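PDB 2GNN: vascular endothelial growth factor homolog from Orf virus, which acts as a disulfide-linked homodimeric growth factor that binds vascular endothelial growth factor receptors and induces endothelial proliferation. Local coordinates for residues E21-R25 and H95-C100; V72-L76 and M87-F92. All coordinates share one frame; numbering follows the deposited sequence.

Interaction 1. Residues E21-R25 and H95-C100; sequences ECKPR and HKKCDC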
ATOM      1  N   GLU B  21      11.037   0.272   8.119  1.00 58.42           N
ATOM      2  CA  GLU B  21      10.645   0.672   9.473  1.00 60.44           C
ATOM      3  C   GLU B  21       9.136   0.837   9.627  1.00 58.53           C
ATOM      4  O   GLU B  21       8.416   1.076   8.651  1.00 55.82           O
ATOM      5  CB  GLU B  21      11.429   1.900   9.972  1.00 59.21           C
ATOM      6  CG  GLU B  21      11.255   3.191   9.176  1.00 63.52           C
ATOM      7  CD  GLU B  21      12.069   4.352   9.756  1.00 66.69           C
ATOM      8  OE1 GLU B  21      13.194   4.120  10.265  1.00 72.60           O
ATOM      9  OE2 GLU B  21      11.576   5.503   9.703  1.00 77.45           O
ATOM     10  N   CYS B  22       8.672   0.664  10.863  1.00 56.99           N
ATOM     11  CA  CYS B  22       7.277   0.857  11.232  1.00 54.99           C
ATOM     12  C   CYS B  22       6.964   2.345  11.190  1.00 53.63           C
ATOM     13  O   CYS B  22       7.489   3.120  11.980  1.00 55.63           O
ATOM     14  CB  CYS B  22       7.032   0.296  12.637  1.00 56.36           C
ATOM     15  SG  CYS B  22       5.429   0.694  13.339  1.00 52.25           S
ATOM     16  N   LYS B  23       6.133   2.739  10.240  1.00 54.32           N
ATOM     17  CA  LYS B  23       5.786   4.138  10.041  1.00 53.64           C
ATOM     18  C   LYS B  23       4.540   4.138   9.183  1.00 49.86           C
ATOM     19  O   LYS B  23       4.165   3.082   8.663  1.00 51.38           O
ATOM     20  CB  LYS B  23       6.925   4.897   9.347  1.00 54.61           C
ATOM     21  CG  LYS B  23       7.176   4.460   7.899  1.00 59.86           C
ATOM     22  CD  LYS B  23       8.084   5.430   7.171  1.00 67.26           C
ATOM     23  CE  LYS B  23       8.337   4.966   5.736  1.00 79.98           C
ATOM     24  NZ  LYS B  23       9.094   5.974   4.929  1.00 82.50           N
ATOM     25  N   PRO B  24       3.858   5.296   9.066  1.00 50.18           N
ATOM     26  CA  PRO B  24       2.706   5.339   8.156  1.00 49.43           C
ATOM     27  C   PRO B  24       3.146   5.183   6.691  1.00 54.37           C
ATOM     28  O   PRO B  24       4.120   5.795   6.266  1.00 60.23           O
ATOM     29  CB  PRO B  24       2.112   6.733   8.395  1.00 46.96           C
ATOM     30  CG  PRO B  24       2.693   7.195   9.701  1.00 48.03           C
ATOM     31  CD  PRO B  24       4.050   6.580   9.770  1.00 47.62           C
ATOM     32  N   ARG B  25       2.431   4.357   5.944  1.00 54.48           N
ATOM     33  CA  ARG B  25       2.737   4.072   4.563  1.00 56.40           C
ATOM     34  C   ARG B  25       1.431   4.056   3.793  1.00 59.26           C
ATOM     35  O   ARG B  25       0.415   3.638   4.354  1.00 61.60           O
ATOM     36  CB  ARG B  25       3.390   2.703   4.456  1.00 51.51           C
ATOM     37  CG  ARG B  25       4.752   2.659   5.066  1.00 53.85           C
ATOM     38  CD  ARG B  25       5.157   1.250   5.317  1.00 49.57           C
ATOM     39  NE  ARG B  25       6.457   1.248   5.954  1.00 55.51           N
ATOM     40  CZ  ARG B  25       7.607   1.151   5.303  1.00 59.79           C
ATOM     41  NH1 ARG B  25       7.619   1.019   3.983  1.00 66.72           N
ATOM     42  NH2 ARG B  25       8.744   1.174   5.974  1.00 57.65           N
ATOM     43  N   HIS B  95      -3.307   7.062   9.588  1.00 61.63           N
ATOM     44  CA  HIS B  95      -2.371   6.998  10.690  1.00 59.25           C
ATOM     45  C   HIS B  95      -1.264   8.030  10.505  1.00 62.22           C
ATOM     46  O   HIS B  95      -0.673   8.131   9.423  1.00 63.12           O
ATOM     47  CB  HIS B  95      -1.790   5.594  10.819  1.00 57.17           C
ATOM     48  CG  HIS B  95      -2.822   4.537  11.053  1.00 54.95           C
ATOM     49  ND1 HIS B  95      -2.601   3.204  10.781  1.00 52.15           N
ATOM     50  CD2 HIS B  95      -4.091   4.620  11.516  1.00 52.33           C
ATOM     51  CE1 HIS B  95      -3.685   2.510  11.072  1.00 51.18           C
ATOM     52  NE2 HIS B  95      -4.601   3.345  11.530  1.00 54.02           N
ATOM     53  N   LYS B  96      -0.994   8.795  11.564  1.00 63.75           N
ATOM     54  CA  LYS B  96       0.043   9.834  11.547  1.00 63.73           C
ATOM     55  C   LYS B  96       1.307   9.463  12.319  1.00 62.16           C
ATOM     56  O   LYS B  96       2.366  10.054  12.103  1.00 63.57           O
ATOM     57  CB  LYS B  96      -0.506  11.159  12.078  1.00 66.03           C
ATOM     58  CG  LYS B  96      -1.049  12.087  11.003  1.00 74.21           C
ATOM     59  CD  LYS B  96      -1.065  13.526  11.511  1.00 89.66           C
ATOM     60  CE  LYS B  96      -1.593  14.491  10.455  1.00 95.69           C
ATOM     61  NZ  LYS B  96      -1.722  15.875  11.003  1.00 96.06           N
ATOM     62  N   LYS B  97       1.190   8.508  13.233  1.00 59.08           N
ATOM     63  CA  LYS B  97       2.342   8.007  13.985  1.00 58.01           C
ATOM     64  C   LYS B  97       2.117   6.554  14.341  1.00 56.10           C
ATOM     65  O   LYS B  97       0.973   6.118  14.494  1.00 54.32           O
ATOM     66  CB  LYS B  97       2.583   8.824  15.250  1.00 57.56           C
ATOM     67  CG  LYS B  97       3.815   9.706  15.194  1.00 63.76           C
ATOM     68  CD  LYS B  97       4.339  10.000  16.591  1.00 66.85           C
ATOM     69  CE  LYS B  97       5.854  10.182  16.570  1.00 75.03           C
ATOM     70  NZ  LYS B  97       6.369  10.768  17.841  1.00 71.09           N
ATOM     71  N   CYS B  98       3.210   5.809  14.473  1.00 53.98           N
ATOM     72  CA  CYS B  98       3.136   4.360  14.653  1.00 52.43           C
ATOM     73  C   CYS B  98       4.224   3.914  15.587  1.00 49.87           C
ATOM     74  O   CYS B  98       5.216   4.613  15.749  1.00 50.88           O
ATOM     75  CB  CYS B  98       3.340   3.633  13.324  1.00 52.52           C
ATOM     76  SG  CYS B  98       2.374   4.219  11.949  1.00 51.90           S
ATOM     77  N   ASP B  99       4.074   2.728  16.161  1.00 47.14           N
ATOM     78  CA  ASP B  99       5.088   2.235  17.090  1.00 48.48           C
ATOM     79  C   ASP B  99       5.095   0.710  17.126  1.00 47.55           C
ATOM     80  O   ASP B  99       4.086   0.063  16.842  1.00 47.27           O
ATOM     81  CB  ASP B  99       4.838   2.827  18.488  1.00 47.64           C
ATOM     82  CG  ASP B  99       6.097   2.925  19.336  1.00 54.84           C
ATOM     83  OD1 ASP B  99       7.223   2.790  18.807  1.00 62.18           O
ATOM     84  OD2 ASP B  99       5.952   3.153  20.559  1.00 62.02           O
ATOM     85  N   CYS B 100       6.251   0.146  17.449  1.00 48.87           N
ATOM     86  CA  CYS B 100       6.367  -1.292  17.664  1.00 51.40           C
ATOM     87  C   CYS B 100       6.066  -1.630  19.134  1.00 53.74           C
ATOM     88  O   CYS B 100       6.885  -1.394  20.036  1.00 53.88           O
ATOM     89  CB  CYS B 100       7.739  -1.814  17.202  1.00 48.92           C
ATOM     90  SG  CYS B 100       7.884  -1.962  15.383  1.00 52.79           S
TER
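C22, C98, C100 and P24 carry this contact. C22 SG lies alongside the methylene of C98, with SG 3.6 Å from C98 CB, and its own CB meets C100 SG at 3.7 Å. The sulfur of C22 stands anti to the backbone N (chi1 171°), which sets it close to the backbone between C98 and D99. In C98 the sulfur stands anti to the carbonyl carbon (chi1 -49°), a rotation that turns it onto the K23-P24 peptide: C98 SG is 3.4 Å from P24 N and 3.6 Å from P24 CD.

The proline ring adds a second patch of van der Waals contact. P24 CB comes within 3.3 Å of H95 O, while P24 CG packs against the backbone of K96, 3.7 Å from its C atom.

Covalent bonds tie these sulfurs to other parts of the chain. C22 is joined to C64, C98 to C53 and C100 to C57, the three intrachain disulfides of the cystine knot that defines the PDGF/VEGF family. The two segments therefore pack around the knot without being disulfide-bonded to one another.

Polar groups work within or outside the pair. R25 folds back on its own segment: its NH2 donates to a lone pair of E21 O, in the carbonyl plane, at 2.7 Å and nearly straight (165°), and that oxygen lies close to the guanidinium plane. K23 CE lies over one guanidinium face, offset toward the rim. H95 ND1 is hydrogen-bonded to C53 N, and D99 forms a salt bridge with R101.

No hydrogen bond crosses between 21-25 and 95-100. Backbone bonds instead link K23, R25 and H95 to strand 47-54, which thus bridges the two, implying that they are held adjacent indirectly, by disulfides and shared neighbours, with sulfur and proline packing between them.

Interaction 2. Residues V72-L76 and M87-F92; sequences VTMEL and MQRLSF. Unlike the reference sequence in segment 72-76: T73 (reference Ser).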
ATOM      1  N   VAL B  72      -9.748  12.263   7.702  1.00 65.52           N
ATOM      2  CA  VAL B  72      -9.654  13.055   6.478  1.00 64.18           C
ATOM      3  C   VAL B  72     -10.877  12.814   5.617  1.00 62.51           C
ATOM      4  O   VAL B  72     -11.342  11.680   5.493  1.00 63.09           O
ATOM      5  CB  VAL B  72      -8.366  12.757   5.666  1.00 63.63           C
ATOM      6  CG1 VAL B  72      -7.124  13.082   6.475  1.00 64.20           C
ATOM      7  CG2 VAL B  72      -8.332  11.333   5.235  1.00 65.23           C
ATOM      8  N   THR B  73     -11.395  13.894   5.039  1.00 62.92           N
ATOM      9  CA  THR B  73     -12.575  13.852   4.173  1.00 63.07           C
ATOM     10  C   THR B  73     -12.130  13.751   2.710  1.00 63.72           C
ATOM     11  O   THR B  73     -11.311  14.546   2.257  1.00 61.96           O
ATOM     12  CB  THR B  73     -13.453  15.121   4.376  1.00 62.48           C
ATOM     13  OG1 THR B  73     -13.775  15.271   5.764  1.00 64.77           O
ATOM     14  CG2 THR B  73     -14.740  15.052   3.582  1.00 63.68           C
ATOM     15  N   MET B  74     -12.668  12.778   1.980  1.00 64.84           N
ATOM     16  CA  MET B  74     -12.423  12.662   0.543  1.00 66.26           C
ATOM     17  C   MET B  74     -13.707  12.731  -0.266  1.00 64.44           C
ATOM     18  O   MET B  74     -14.700  12.091   0.084  1.00 67.00           O
ATOM     19  CB  MET B  74     -11.704  11.354   0.231  1.00 66.93           C
ATOM     20  CG  MET B  74     -10.318  11.253   0.835  1.00 67.31           C
ATOM     21  SD  MET B  74      -9.564   9.680   0.428  1.00 74.47           S
ATOM     22  CE  MET B  74      -8.211   9.708   1.587  1.00 66.85           C
ATOM     23  N   GLU B  75     -13.693  13.491  -1.357  1.00 63.79           N
ATOM     24  CA  GLU B  75     -14.822  13.465  -2.283  1.00 65.63           C
ATOM     25  C   GLU B  75     -14.720  12.326  -3.306  1.00 64.84           C
ATOM     26  O   GLU B  75     -13.744  12.231  -4.042  1.00 68.11           O
ATOM     27  CB  GLU B  75     -15.038  14.818  -2.960  1.00 65.66           C
ATOM     28  CG  GLU B  75     -16.462  14.942  -3.484  1.00 75.97           C
ATOM     29  CD  GLU B  75     -16.898  16.359  -3.779  1.00 86.05           C
ATOM     30  OE1 GLU B  75     -16.116  17.119  -4.404  1.00 90.85           O
ATOM     31  OE2 GLU B  75     -18.046  16.697  -3.402  1.00 87.75           O
ATOM     32  N   LEU B  76     -15.730  11.460  -3.307  1.00 63.40           N
ATOM     33  CA  LEU B  76     -15.822  10.279  -4.163  1.00 65.06           C
ATOM     34  C   LEU B  76     -17.095  10.408  -4.966  1.00 64.97           C
ATOM     35  O   LEU B  76     -17.965  11.180  -4.608  1.00 64.38           O
ATOM     36  CB  LEU B  76     -16.017   9.023  -3.321  1.00 66.37           C
ATOM     37  CG  LEU B  76     -14.918   8.402  -2.486  1.00 71.13           C
ATOM     38  CD1 LEU B  76     -15.597   7.395  -1.655  1.00 84.06           C
ATOM     39  CD2 LEU B  76     -13.919   7.709  -3.361  1.00 80.54           C
ATOM     40  N   MET B  87     -21.979  12.792  -6.029  1.00 57.24           N
ATOM     41  CA  MET B  87     -20.790  12.929  -5.186  1.00 60.63           C
ATOM     42  C   MET B  87     -21.124  12.702  -3.699  1.00 62.08           C
ATOM     43  O   MET B  87     -22.239  12.990  -3.261  1.00 61.23           O
ATOM     44  CB  MET B  87     -20.135  14.299  -5.396  1.00 60.15           C
ATOM     45  CG  MET B  87     -19.759  14.618  -6.865  1.00 58.71           C
ATOM     46  SD  MET B  87     -18.769  13.303  -7.627  1.00 60.12           S
ATOM     47  CE  MET B  87     -17.165  13.560  -6.890  1.00 47.11           C
ATOM     48  N   GLN B  88     -20.157  12.160  -2.955  1.00 60.85           N
ATOM     49  CA  GLN B  88     -20.243  12.001  -1.507  1.00 59.14           C
ATOM     50  C   GLN B  88     -18.936  12.400  -0.862  1.00 60.09           C
ATOM     51  O   GLN B  88     -17.897  11.879  -1.246  1.00 63.23           O
ATOM     52  CB  GLN B  88     -20.473  10.538  -1.166  1.00 58.88           C
ATOM     53  CG  GLN B  88     -21.842  10.033  -1.448  1.00 55.51           C
ATOM     54  CD  GLN B  88     -21.983   8.610  -1.018  1.00 61.86           C
ATOM     55  OE1 GLN B  88     -21.991   7.696  -1.841  1.00 64.14           O
ATOM     56  NE2 GLN B  88     -22.088   8.399   0.289  1.00 61.20           N
ATOM     57  N   ARG B  89     -18.968  13.324   0.100  1.00 61.69           N
ATOM     58  CA  ARG B  89     -17.805  13.534   0.969  1.00 62.94           C
ATOM     59  C   ARG B  89     -17.859  12.512   2.100  1.00 62.61           C
ATOM     60  O   ARG B  89     -18.830  12.476   2.856  1.00 64.51           O
ATOM     61  CB  ARG B  89     -17.749  14.945   1.555  1.00 64.11           C
ATOM     62  CG  ARG B  89     -17.951  16.078   0.571  1.00 78.74           C
ATOM     63  CD  ARG B  89     -19.327  16.717   0.758  1.00 93.33           C
ATOM     64  NE  ARG B  89     -19.268  17.987   1.488  1.00 98.30           N
ATOM     65  CZ  ARG B  89     -20.291  18.543   2.143  1.00100.28           C
ATOM     66  NH1 ARG B  89     -21.478  17.945   2.195  1.00 92.29           N
ATOM     67  NH2 ARG B  89     -20.119  19.707   2.764  1.00 99.35           N
ATOM     68  N   LEU B  90     -16.829  11.680   2.207  1.00 62.27           N
ATOM     69  CA  LEU B  90     -16.759  10.666   3.255  1.00 60.78           C
ATOM     70  C   LEU B  90     -15.484  10.816   4.078  1.00 60.92           C
ATOM     71  O   LEU B  90     -14.520  11.411   3.624  1.00 62.77           O
ATOM     72  CB  LEU B  90     -16.859   9.273   2.650  1.00 62.50           C
ATOM     73  CG  LEU B  90     -18.170   8.936   1.932  1.00 67.74           C
ATOM     74  CD1 LEU B  90     -18.068   7.596   1.219  1.00 64.24           C
ATOM     75  CD2 LEU B  90     -19.377   8.963   2.891  1.00 71.15           C
ATOM     76  N   SER B  91     -15.494  10.291   5.301  1.00 60.13           N
ATOM     77  CA  SER B  91     -14.393  10.464   6.247  1.00 57.34           C
ATOM     78  C   SER B  91     -13.614   9.169   6.346  1.00 57.93           C
ATOM     79  O   SER B  91     -14.203   8.085   6.327  1.00 57.58           O
ATOM     80  CB  SER B  91     -14.948  10.851   7.619  1.00 58.53           C
ATOM     81  OG  SER B  91     -13.922  11.114   8.567  1.00 55.14           O
ATOM     82  N   PHE B  92     -12.290   9.284   6.428  1.00 56.89           N
ATOM     83  CA  PHE B  92     -11.403   8.118   6.491  1.00 57.75           C
ATOM     84  C   PHE B  92     -10.372   8.311   7.590  1.00 59.00           C
ATOM     85  O   PHE B  92      -9.936   9.428   7.864  1.00 56.62           O
ATOM     86  CB  PHE B  92     -10.680   7.898   5.148  1.00 60.72           C
ATOM     87  CG  PHE B  92     -11.611   7.703   3.985  1.00 54.87           C
ATOM     88  CD1 PHE B  92     -12.177   8.802   3.336  1.00 58.37           C
ATOM     89  CD2 PHE B  92     -11.944   6.435   3.558  1.00 53.69           C
ATOM     90  CE1 PHE B  92     -13.065   8.624   2.284  1.00 55.40           C
ATOM     91  CE2 PHE B  92     -12.831   6.251   2.502  1.00 52.54           C
ATOM     92  CZ  PHE B  92     -13.381   7.358   1.860  1.00 51.05           C
TER
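M74 and F92 meet on the face that also carries V72, L76 and L90, with the methionine chain set roughly perpendicular to the phenylalanine side chain. M74 CB approaches F92 CE1 obliquely at 3.7 Å, and M74 SD sits 4.4 Å from the ring centroid, 28° off its normal, a Met-aromatic contact. An extended chain beyond CG (chi2 179°) carries the sulfur there. L76 CD1 comes to the ring edge at F92 CZ, 4.2 Å away, and also touches L90 CD1 at 3.8 Å.

On the face of T73 and E75, T73 CG2 lies against R89 CB at 3.6 Å; at the strand end the bent chain of M87 brings its CE to 3.7 Å from E75 CG.

These side chains ride on the antiparallel hairpin of strands 62-79 and 85-102, a long arm of the cystine-knot fold. V72-F92, M74-L90 and L76-Q88 are hydrogen-bonded pairs, joined by bonds such as M74 N to L90 O (2.8 Å); T73-S91 and E75-R89 are the non-hydrogen-bonded pairs between them.

Further out, V48 and L50 pack on M74, and H35 stacks edge-to-face with F92. T73 and M74 pair in parallel with a strand of the second subunit, and W13 of that subunit packs on M87.

Both interactions draw on strand 85-102, yet they lie on opposite sides of the chain's centre, about 23 Å apart between centres. Interaction 2 pairs that strand with its sheet neighbour 62-79, and four of its touching residues are buried. Interaction 1 is a surface contact that brings strand 85-102 against strand 23-30, a member of the other two-stranded sheet. Their chemistry differs accordingly: 72-76 and 87-92 share regular backbone bonds and a largely hydrophobic face, whereas 21-25 and 95-100 rely on sulfur and proline packing at the knot. Residues of the second subunit reach both contacts, six residues of interaction 2 but just R25 of interaction 1.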